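PDB 1JL5: outer membrane protein YopM from Yersinia pestis, which acts as a secreted effector and virulence factor that probably alters host cell physiology and promotes bacterial survival in host tissues. Local coordinates for residues N225-L230 against D245-K250; V264-L269 against V284-F289; N303-E308 against E321-N326. All coordinates share one frame; numbering follows the deposited sequence.

Contact 1 of 3, residues N225-L230 against D245-K250. With CA (calcium ion), chain B.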
loop_
_atom_site.group_PDB
_atom_site.type_symbol
_atom_site.label_atom_id
_atom_site.label_comp_id
_atom_site.label_asym_id
_atom_site.label_seq_id
_atom_site.Cartn_x
_atom_site.Cartn_y
_atom_site.Cartn_z
ATOM N N ASN A 225 16.809 -17.120 -5.368
ATOM C CA ASN A 225 17.177 -18.457 -5.736
ATOM C C ASN A 225 17.274 -19.089 -4.370
ATOM O O ASN A 225 16.653 -18.611 -3.422
ATOM C CB ASN A 225 18.517 -18.447 -6.461
ATOM C CG ASN A 225 18.346 -18.263 -7.944
ATOM O OD1 ASN A 225 17.813 -19.134 -8.614
ATOM N ND2 ASN A 225 18.768 -17.120 -8.461
ATOM N N ILE A 226 18.031 -20.158 -4.250
ATOM C CA ILE A 226 18.188 -20.772 -2.950
ATOM C C ILE A 226 19.674 -20.987 -2.790
ATOM O O ILE A 226 20.138 -22.052 -2.403
ATOM C CB ILE A 226 17.387 -22.082 -2.851
ATOM C CG1 ILE A 226 17.600 -22.936 -4.099
ATOM C CG2 ILE A 226 15.909 -21.752 -2.685
ATOM C CD1 ILE A 226 16.720 -24.176 -4.135
ATOM N N LEU A 227 20.412 -19.935 -3.128
ATOM C CA LEU A 227 21.857 -19.947 -3.035
ATOM C C LEU A 227 22.278 -20.001 -1.585
ATOM O O LEU A 227 21.970 -19.098 -0.803
ATOM C CB LEU A 227 22.435 -18.700 -3.696
ATOM C CG LEU A 227 22.151 -18.605 -5.194
ATOM C CD1 LEU A 227 22.710 -17.304 -5.743
ATOM C CD2 LEU A 227 22.766 -19.807 -5.896
ATOM N N GLU A 228 22.972 -21.081 -1.238
ATOM C CA GLU A 228 23.473 -21.299 0.111
ATOM C C GLU A 228 24.670 -20.391 0.263
ATOM O O GLU A 228 25.002 -19.944 1.351
ATOM C CB GLU A 228 23.944 -22.741 0.276
ATOM C CG GLU A 228 22.911 -23.809 -0.032
ATOM C CD GLU A 228 21.811 -23.869 1.003
ATOM O OE1 GLU A 228 22.129 -23.755 2.205
ATOM O OE2 GLU A 228 20.641 -24.044 0.613
ATOM N N GLU A 229 25.321 -20.135 -0.859
ATOM C CA GLU A 229 26.500 -19.299 -0.879
ATOM C C GLU A 229 26.712 -18.806 -2.287
ATOM O O GLU A 229 26.129 -19.323 -3.236
ATOM C CB GLU A 229 27.723 -20.104 -0.448
ATOM C CG GLU A 229 27.925 -21.344 -1.291
ATOM C CD GLU A 229 29.158 -22.133 -0.911
ATOM O OE1 GLU A 229 29.384 -22.344 0.301
ATOM O OE2 GLU A 229 29.893 -22.550 -1.833
ATOM N N LEU A 230 27.553 -17.793 -2.412
ATOM C CA LEU A 230 27.882 -17.239 -3.704
ATOM C C LEU A 230 29.203 -17.880 -4.082
ATOM O O LEU A 230 29.966 -18.288 -3.216
ATOM C CB LEU A 230 28.043 -15.724 -3.599
ATOM C CG LEU A 230 26.753 -14.956 -3.313
ATOM C CD1 LEU A 230 27.039 -13.459 -3.270
ATOM C CD2 LEU A 230 25.737 -15.275 -4.400
ATOM N N ASP A 245 20.025 -11.198 -3.537
ATOM C CA ASP A 245 18.978 -10.973 -2.565
ATOM C C ASP A 245 18.118 -12.217 -2.529
ATOM O O ASP A 245 18.162 -13.044 -3.438
ATOM C CB ASP A 245 18.103 -9.805 -2.998
ATOM C CG ASP A 245 17.530 -10.008 -4.388
ATOM O OD1 ASP A 245 18.306 -9.922 -5.364
ATOM O OD2 ASP A 245 16.317 -10.276 -4.508
ATOM N N ASN A 246 17.344 -12.351 -1.463
ATOM C CA ASN A 246 16.424 -13.456 -1.348
ATOM C C ASN A 246 17.005 -14.808 -1.642
ATOM O O ASN A 246 16.471 -15.576 -2.438
ATOM C CB ASN A 246 15.231 -13.195 -2.250
ATOM C CG ASN A 246 14.419 -12.047 -1.762
ATOM O OD1 ASN A 246 13.792 -12.141 -0.713
ATOM N ND2 ASN A 246 14.439 -10.939 -2.492
ATOM N N ASN A 247 18.113 -15.096 -0.990
ATOM C CA ASN A 247 18.739 -16.380 -1.146
ATOM C C ASN A 247 18.919 -16.936 0.241
ATOM O O ASN A 247 18.207 -16.547 1.164
ATOM C CB ASN A 247 20.061 -16.237 -1.884
ATOM C CG ASN A 247 19.865 -16.199 -3.379
ATOM O OD1 ASN A 247 19.394 -17.170 -3.964
ATOM N ND2 ASN A 247 20.201 -15.077 -4.003
ATOM N N LEU A 248 19.861 -17.851 0.389
ATOM C CA LEU A 248 20.105 -18.458 1.679
ATOM C C LEU A 248 21.531 -18.173 2.086
ATOM O O LEU A 248 22.210 -19.020 2.653
ATOM C CB LEU A 248 19.864 -19.958 1.582
ATOM C CG LEU A 248 18.421 -20.275 1.197
ATOM C CD1 LEU A 248 18.279 -21.756 0.878
ATOM C CD2 LEU A 248 17.511 -19.870 2.340
ATOM N N LEU A 249 21.978 -16.961 1.793
ATOM C CA LEU A 249 23.332 -16.563 2.122
ATOM C C LEU A 249 23.484 -16.260 3.599
ATOM O O LEU A 249 22.673 -15.539 4.175
ATOM C CB LEU A 249 23.723 -15.337 1.306
ATOM C CG LEU A 249 23.626 -15.497 -0.209
ATOM C CD1 LEU A 249 24.068 -14.198 -0.882
ATOM C CD2 LEU A 249 24.488 -16.674 -0.663
ATOM N N LYS A 250 24.523 -16.821 4.207
ATOM C CA LYS A 250 24.812 -16.592 5.621
ATOM C C LYS A 250 26.027 -15.678 5.645
ATOM O O LYS A 250 26.287 -14.974 6.617
ATOM C CB LYS A 250 25.161 -17.900 6.336
ATOM C CG LYS A 250 24.166 -19.024 6.160
ATOM C CD LYS A 250 24.294 -19.643 4.777
ATOM C CE LYS A 250 23.342 -20.810 4.593
ATOM N NZ LYS A 250 23.403 -21.325 3.199
HETATM CA CA CA B . 12.253 -11.996 0.614
HETATM O O HOH W 1 26.356 -18.280 2.599
HETATM O O HOH W 2 10.857 -11.520 -1.048
HETATM O O HOH W 3 12.433 -9.833 1.021
HETATM O O HOH W 4 11.793 -14.267 0.777
#
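Leu-227 and Leu-248 join the backbones of two successive leucine-rich repeats, where Leu-248 N gives a hydrogen bond to Leu-227 O (2.7 Å) in the loops that follow the parallel strands. Beside it runs the asparagine ladder of the solenoid. Asn-247 OD1 turns to Leu-227 N (3.1 Å), although the oxygen sits too near a neighbouring carbon for its position to be certain. Asn-247 ND2 bonds to the carbonyls of Ala-222 and Ala-244, much as Asn-225 ND2 serves Ala-202 and Ala-222 one rung back.

The apolar contacts fall in two places. On the core side Leu-249 CD1 reaches Leu-230 CG at 3.7 Å, the two side chains crossing at about a right angle. Leu-248 lies alongside Glu-228, and its CD1 lies against Glu-228 OE2 and touches Ile-226 CB (3.8 Å).

Charge gathers at Lys-250. A bend at chi2 (76°) curls its chain back over the preceding repeat, bringing NZ to a lone pair of Glu-228 O, in the carbonyl plane, at 2.8 Å. The same NZ makes a salt bridge to Glu-228 OE1 (2.9 Å), approaching from above the carboxylate, 48° out of its plane. OE1 has a second cationic partner, Arg-310 of the second subunit. Water 1 adds a further link, donating to Glu-228 O and accepting from Lys-250 N.

At the other end, Asn-246 ND2 donates to Asp-245 OD2 (2.8 Å), while Asp-266 of the same chain, Asn-326 of the second subunit and three waters share a calcium ion with Asn-246 OD1, which binds it at 2.0 Å.

Contact 2 of 3, residues V264-L269 against V284-F289; sequences VRDNYL and VSENIF. With CA (calcium ion), chain B; CA (calcium ion), chain C.
Asn-287 lies alongside Leu-269, its CB resting 3.3 Å from Leu-269 O. Its CG stands anti to its own carbonyl carbon (chi1 -88°), which carries the amide in between the two loops. OD1 then faces Leu-269 N at 2.9 Å, a bond made less certain by the oxygen's crowding against Asn-267. ND2 makes an almost straight bond to Val-264 O (2.8 Å, 175° at the hydrogen) and a second one to Val-284 O. Val-264 O is also gripped by Asn-267 ND2, and the two amides come from opposite faces of the carbonyl plane. This is a rung of the asparagine ladder of the leucine-rich repeat solenoid, flanked by the backbone bonds Asp-266 N to Ser-285 O and Ile-288 N to Leu-269 O. Beyond it, Ile-288 CD1 sits over the centre of the Tyr-268 ring in a CH-pi contact, 3.5 Å from the centroid; the tyrosine OH bonds to Ile-288 O of the second subunit. At the opposite end Arg-265 NH1 donates a hydrogen bond to Ser-285 OG, which lies in the guanidinium plane (2.7 Å) and is also bonded to Asp-283. Asp-266 bridges two calcium ions, OD2 on one at 2.0 Å and OD1 on the other at 2.2 Å, and water 7 ties Glu-286 OE1 to the second ion.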
loop_
_atom_site.group_PDB
_atom_site.type_symbol
_atom_site.label_atom_id
_atom_site.label_comp_id
_atom_site.label_asym_id
_atom_site.label_seq_id
_atom_site.Cartn_x
_atom_site.Cartn_y
_atom_site.Cartn_z
ATOM N N VAL A 264 21.992 -7.904 -1.457
ATOM C CA VAL A 264 21.896 -9.221 -0.860
ATOM C C VAL A 264 20.737 -9.133 0.099
ATOM O O VAL A 264 20.716 -9.762 1.154
ATOM C CB VAL A 264 23.173 -9.589 -0.116
ATOM C CG1 VAL A 264 24.259 -9.900 -1.119
ATOM C CG2 VAL A 264 23.585 -8.447 0.797
ATOM N N ARG A 265 19.775 -8.315 -0.295
ATOM C CA ARG A 265 18.583 -8.102 0.487
ATOM C C ARG A 265 17.984 -9.448 0.817
ATOM O O ARG A 265 17.964 -10.359 -0.007
ATOM C CB ARG A 265 17.574 -7.271 -0.303
ATOM C CG ARG A 265 16.178 -7.240 0.289
ATOM C CD ARG A 265 15.295 -6.357 -0.567
ATOM N NE ARG A 265 13.878 -6.461 -0.238
ATOM C CZ ARG A 265 13.302 -5.913 0.826
ATOM N NH1 ARG A 265 14.018 -5.205 1.695
ATOM N NH2 ARG A 265 11.997 -6.065 1.015
ATOM N N ASP A 266 17.507 -9.555 2.042
ATOM C CA ASP A 266 16.883 -10.759 2.513
ATOM C C ASP A 266 17.746 -11.988 2.365
ATOM O O ASP A 266 17.560 -12.823 1.473
ATOM C CB ASP A 266 15.554 -10.992 1.809
ATOM C CG ASP A 266 14.715 -12.008 2.533
ATOM O OD1 ASP A 266 15.247 -12.620 3.482
ATOM O OD2 ASP A 266 13.544 -12.198 2.165
ATOM N N ASN A 267 18.716 -12.071 3.252
ATOM C CA ASN A 267 19.596 -13.207 3.314
ATOM C C ASN A 267 19.840 -13.335 4.788
ATOM O O ASN A 267 19.134 -12.727 5.581
ATOM C CB ASN A 267 20.872 -12.960 2.524
ATOM C CG ASN A 267 20.699 -13.300 1.064
ATOM O OD1 ASN A 267 20.532 -14.468 0.712
ATOM N ND2 ASN A 267 20.708 -12.282 0.204
ATOM N N TYR A 268 20.833 -14.104 5.173
ATOM C CA TYR A 268 21.054 -14.290 6.585
ATOM C C TYR A 268 22.385 -13.705 6.967
ATOM O O TYR A 268 23.129 -14.295 7.742
ATOM C CB TYR A 268 21.022 -15.776 6.898
ATOM C CG TYR A 268 20.569 -16.070 8.295
ATOM C CD1 TYR A 268 19.267 -15.777 8.695
ATOM C CD2 TYR A 268 21.428 -16.665 9.212
ATOM C CE1 TYR A 268 18.829 -16.079 9.975
ATOM C CE2 TYR A 268 21.003 -16.968 10.493
ATOM C CZ TYR A 268 19.706 -16.674 10.866
ATOM O OH TYR A 268 19.286 -16.976 12.127
ATOM N N LEU A 269 22.677 -12.534 6.420
ATOM C CA LEU A 269 23.943 -11.889 6.682
ATOM C C LEU A 269 23.978 -11.124 7.980
ATOM O O LEU A 269 23.101 -10.322 8.278
ATOM C CB LEU A 269 24.293 -10.954 5.535
ATOM C CG LEU A 269 24.384 -11.637 4.176
ATOM C CD1 LEU A 269 24.640 -10.585 3.117
ATOM C CD2 LEU A 269 25.495 -12.680 4.194
ATOM N N VAL A 284 21.513 -4.403 1.968
ATOM C CA VAL A 284 21.692 -5.519 2.876
ATOM C C VAL A 284 20.449 -5.563 3.737
ATOM O O VAL A 284 20.460 -6.084 4.846
ATOM C CB VAL A 284 22.937 -5.318 3.755
ATOM C CG1 VAL A 284 24.181 -5.369 2.886
ATOM C CG2 VAL A 284 22.854 -3.981 4.479
ATOM N N SER A 285 19.369 -5.001 3.210
ATOM C CA SER A 285 18.120 -4.972 3.939
ATOM C C SER A 285 17.677 -6.403 4.158
ATOM O O SER A 285 18.070 -7.312 3.424
ATOM C CB SER A 285 17.054 -4.219 3.149
ATOM O OG SER A 285 16.712 -4.930 1.981
ATOM N N GLU A 286 16.866 -6.596 5.183
ATOM C CA GLU A 286 16.354 -7.912 5.507
ATOM C C GLU A 286 17.415 -8.961 5.689
ATOM O O GLU A 286 17.324 -10.059 5.160
ATOM C CB GLU A 286 15.371 -8.383 4.453
ATOM C CG GLU A 286 14.009 -7.763 4.604
ATOM C CD GLU A 286 13.027 -8.364 3.640
ATOM O OE1 GLU A 286 12.812 -9.591 3.690
ATOM O OE2 GLU A 286 12.476 -7.614 2.824
ATOM N N ASN A 287 18.453 -8.602 6.414
ATOM C CA ASN A 287 19.459 -9.572 6.729
ATOM C C ASN A 287 19.431 -9.560 8.224
ATOM O O ASN A 287 18.420 -9.175 8.810
ATOM C CB ASN A 287 20.797 -9.167 6.143
ATOM C CG ASN A 287 20.950 -9.674 4.740
ATOM O OD1 ASN A 287 21.283 -10.834 4.535
ATOM N ND2 ASN A 287 20.664 -8.825 3.762
ATOM N N ILE A 288 20.504 -9.963 8.870
ATOM C CA ILE A 288 20.449 -9.975 10.310
ATOM C C ILE A 288 21.574 -9.178 10.902
ATOM O O ILE A 288 22.219 -9.582 11.862
ATOM C CB ILE A 288 20.430 -11.418 10.829
ATOM C CG1 ILE A 288 21.688 -12.170 10.399
ATOM C CG2 ILE A 288 19.221 -12.131 10.243
ATOM C CD1 ILE A 288 21.764 -13.578 10.980
ATOM N N PHE A 289 21.803 -8.021 10.301
ATOM C CA PHE A 289 22.831 -7.119 10.769
ATOM C C PHE A 289 22.337 -6.475 12.043
ATOM O O PHE A 289 21.212 -5.983 12.100
ATOM C CB PHE A 289 23.095 -6.044 9.723
ATOM C CG PHE A 289 23.812 -6.553 8.526
ATOM C CD1 PHE A 289 25.189 -6.724 8.551
ATOM C CD2 PHE A 289 23.111 -6.901 7.378
ATOM C CE1 PHE A 289 25.857 -7.242 7.450
ATOM C CE2 PHE A 289 23.769 -7.418 6.277
ATOM C CZ PHE A 289 25.147 -7.587 6.312
HETATM CA CA CA B . 12.253 -11.996 0.614
HETATM CA CA CA C . 14.595 -13.372 5.491
HETATM O O HOH W 5 12.902 -13.986 3.964
HETATM O O HOH W 6 16.800 -12.487 6.238
HETATM O O HOH W 3 12.433 -9.833 1.021
HETATM O O HOH W 7 13.538 -11.324 5.566
HETATM O O HOH W 2 10.857 -11.520 -1.048
HETATM O O HOH W 4 11.793 -14.267 0.777
#

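Contact 3 of 3, residues N303-E308 against E321-N326. With CA (calcium ion), chain D; CA (calcium ion), chain E.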
loop_
_atom_site.group_PDB
_atom_site.type_symbol
_atom_site.label_atom_id
_atom_site.label_comp_id
_atom_site.label_asym_id
_atom_site.label_seq_id
_atom_site.Cartn_x
_atom_site.Cartn_y
_atom_site.Cartn_z
ATOM N N ASN A 303 20.711 0.470 1.661
ATOM C CA ASN A 303 19.419 0.023 2.108
ATOM C C ASN A 303 19.790 -1.068 3.093
ATOM O O ASN A 303 20.272 -2.130 2.701
ATOM C CB ASN A 303 18.593 -0.559 0.975
ATOM C CG ASN A 303 17.181 -0.871 1.410
ATOM O OD1 ASN A 303 16.905 -0.988 2.603
ATOM N ND2 ASN A 303 16.282 -1.013 0.450
ATOM N N ALA A 304 19.615 -0.775 4.372
ATOM C CA ALA A 304 19.918 -1.728 5.429
ATOM C C ALA A 304 18.643 -1.874 6.243
ATOM O O ALA A 304 18.665 -2.231 7.415
ATOM C CB ALA A 304 21.044 -1.198 6.302
ATOM N N SER A 305 17.522 -1.574 5.605
ATOM C CA SER A 305 16.242 -1.661 6.281
ATOM C C SER A 305 15.938 -3.086 6.698
ATOM O O SER A 305 16.440 -4.048 6.113
ATOM C CB SER A 305 15.124 -1.158 5.363
ATOM O OG SER A 305 15.043 -1.966 4.205
ATOM N N SER A 306 15.115 -3.210 7.726
ATOM C CA SER A 306 14.686 -4.509 8.207
ATOM C C SER A 306 15.800 -5.462 8.578
ATOM O O SER A 306 15.802 -6.630 8.206
ATOM C CB SER A 306 13.760 -5.145 7.181
ATOM O OG SER A 306 12.560 -4.396 7.144
ATOM N N ASN A 307 16.763 -4.930 9.304
ATOM C CA ASN A 307 17.851 -5.726 9.811
ATOM C C ASN A 307 17.597 -5.564 11.280
ATOM O O ASN A 307 16.462 -5.355 11.686
ATOM C CB ASN A 307 19.193 -5.130 9.403
ATOM C CG ASN A 307 19.668 -5.674 8.083
ATOM O OD1 ASN A 307 20.080 -6.825 8.001
ATOM N ND2 ASN A 307 19.584 -4.864 7.031
ATOM N N GLU A 308 18.629 -5.658 12.090
ATOM C CA GLU A 308 18.436 -5.467 13.508
ATOM C C GLU A 308 19.483 -4.436 13.869
ATOM O O GLU A 308 20.096 -4.487 14.928
ATOM C CB GLU A 308 18.658 -6.779 14.257
ATOM C CG GLU A 308 18.120 -6.735 15.665
ATOM C CD GLU A 308 16.609 -6.693 15.705
ATOM O OE1 GLU A 308 15.975 -6.339 14.683
ATOM O OE2 GLU A 308 16.050 -7.013 16.769
ATOM N N GLU A 321 21.354 8.074 -0.482
ATOM C CA GLU A 321 20.154 7.455 0.018
ATOM C C GLU A 321 20.493 6.496 1.123
ATOM O O GLU A 321 21.318 5.596 0.968
ATOM C CB GLU A 321 19.390 6.718 -1.075
ATOM C CG GLU A 321 18.148 6.049 -0.509
ATOM C CD GLU A 321 17.161 5.623 -1.567
ATOM O OE1 GLU A 321 17.433 5.835 -2.766
ATOM O OE2 GLU A 321 16.106 5.074 -1.188
ATOM N N LEU A 322 19.865 6.725 2.259
ATOM C CA LEU A 322 20.062 5.873 3.394
ATOM C C LEU A 322 18.715 5.328 3.784
ATOM O O LEU A 322 17.812 6.074 4.160
ATOM C CB LEU A 322 20.636 6.640 4.571
ATOM C CG LEU A 322 20.761 5.777 5.827
ATOM C CD1 LEU A 322 21.734 4.637 5.554
ATOM C CD2 LEU A 322 21.230 6.627 6.999
ATOM N N ASN A 323 18.573 4.021 3.662
ATOM C CA ASN A 323 17.345 3.391 4.071
ATOM C C ASN A 323 17.725 2.416 5.160
ATOM O O ASN A 323 18.334 1.379 4.900
ATOM C CB ASN A 323 16.680 2.643 2.925
ATOM C CG ASN A 323 15.321 2.122 3.311
ATOM O OD1 ASN A 323 15.020 1.998 4.499
ATOM N ND2 ASN A 323 14.494 1.806 2.325
ATOM N N VAL A 324 17.406 2.777 6.391
ATOM C CA VAL A 324 17.688 1.920 7.531
ATOM C C VAL A 324 16.350 1.741 8.211
ATOM O O VAL A 324 16.244 1.544 9.420
ATOM C CB VAL A 324 18.685 2.568 8.484
ATOM C CG1 VAL A 324 20.053 2.620 7.826
ATOM C CG2 VAL A 324 18.215 3.957 8.856
ATOM N N SER A 325 15.318 1.830 7.392
ATOM C CA SER A 325 13.964 1.673 7.866
ATOM C C SER A 325 13.836 0.336 8.559
ATOM O O SER A 325 14.492 -0.642 8.199
ATOM C CB SER A 325 12.986 1.710 6.695
ATOM O OG SER A 325 11.664 1.556 7.170
ATOM N N ASN A 326 12.979 0.302 9.560
ATOM C CA ASN A 326 12.719 -0.922 10.273
ATOM C C ASN A 326 13.960 -1.581 10.827
ATOM O O ASN A 326 14.321 -2.693 10.455
ATOM C CB ASN A 326 11.976 -1.907 9.374
ATOM C CG ASN A 326 11.487 -3.108 10.140
ATOM O OD1 ASN A 326 11.165 -2.998 11.319
ATOM N ND2 ASN A 326 11.421 -4.255 9.480
HETATM CA CA CA D . 14.773 -6.443 12.737
HETATM CA CA CA E . 10.272 -3.202 13.366
HETATM O O HOH W 8 14.047 -4.196 12.762
HETATM O O HOH W 9 8.976 -4.611 12.267
HETATM O O HOH W 10 8.681 -1.663 13.174
HETATM O O HOH W 11 12.007 -1.791 13.995
HETATM O O HOH W 12 13.231 -6.737 11.048
#
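Asn-303 and Asn-323 form a parallel beta bridge between adjacent repeats of the leucine-rich repeat solenoid, at the point where the strands end and the loops begin. Ala-304 N donates to Asn-323 O (2.6 Å).

The two asparagine side chains point the same way and stack, with their amide planes only 10° apart. With CG anti to the backbone nitrogen in each, OD1 folds forward over its own chain and makes an Asx turn. Asn-303 OD1 accepts from Ser-305 N and also, at 2.6 Å, from Ser-305 OG, so two donors grip that oxygen, while Asn-303 ND2 bonds to Tyr-301 OH. Asn-323 OD1 receives Ser-325 N (2.9 Å) and touches Ser-305 CB. On the core side Ala-304 CB packs loosely on Val-324 CG1, 4.2 Å away.

Past the bridge the loops remain together through Ser-306, whose OG accepts a bond from Asn-326 ND2 in the amide plane (2.6 Å). The same ND2 bonds to Glu-286 of the second subunit. These bonds orient the amide, leaving OD1 to bind a calcium ion that is also bound by Asn-246 and Asp-266 of the second subunit. One residue after Ser-306, the ladder asparagine Asn-307 sends ND2 back to Ala-304 O and to Val-284 O of the preceding repeat.

Another calcium ion, shared with Asp-266 of the second subunit, is gripped by Asn-307 O and by Glu-308 OE1, each at 2.3 Å.

How the contacts relate
The contacts follow one another along the solenoid in chain order, each between neighbouring repeats: contacts 1 and 2 join loops that follow strands of the parallel array, and contact 3 begins at the strand ends themselves. Centres of contacts 1 and 2 lie about 10 Å apart, as do those of contacts 2 and 3, whereas contacts 1 and 3 are about 19 Å apart and do not touch. Contact 2 is thus the middle piece, joined to contact 1 by 245-250 against 264-269 and to contact 3 by 284-289 against 303-308. Calcium joins the contacts between chains: ions bound by contacts 1 and 2 are completed by contact 3 residues of a second subunit, consistent with a role in assembling the tetrameric hollow cylinder.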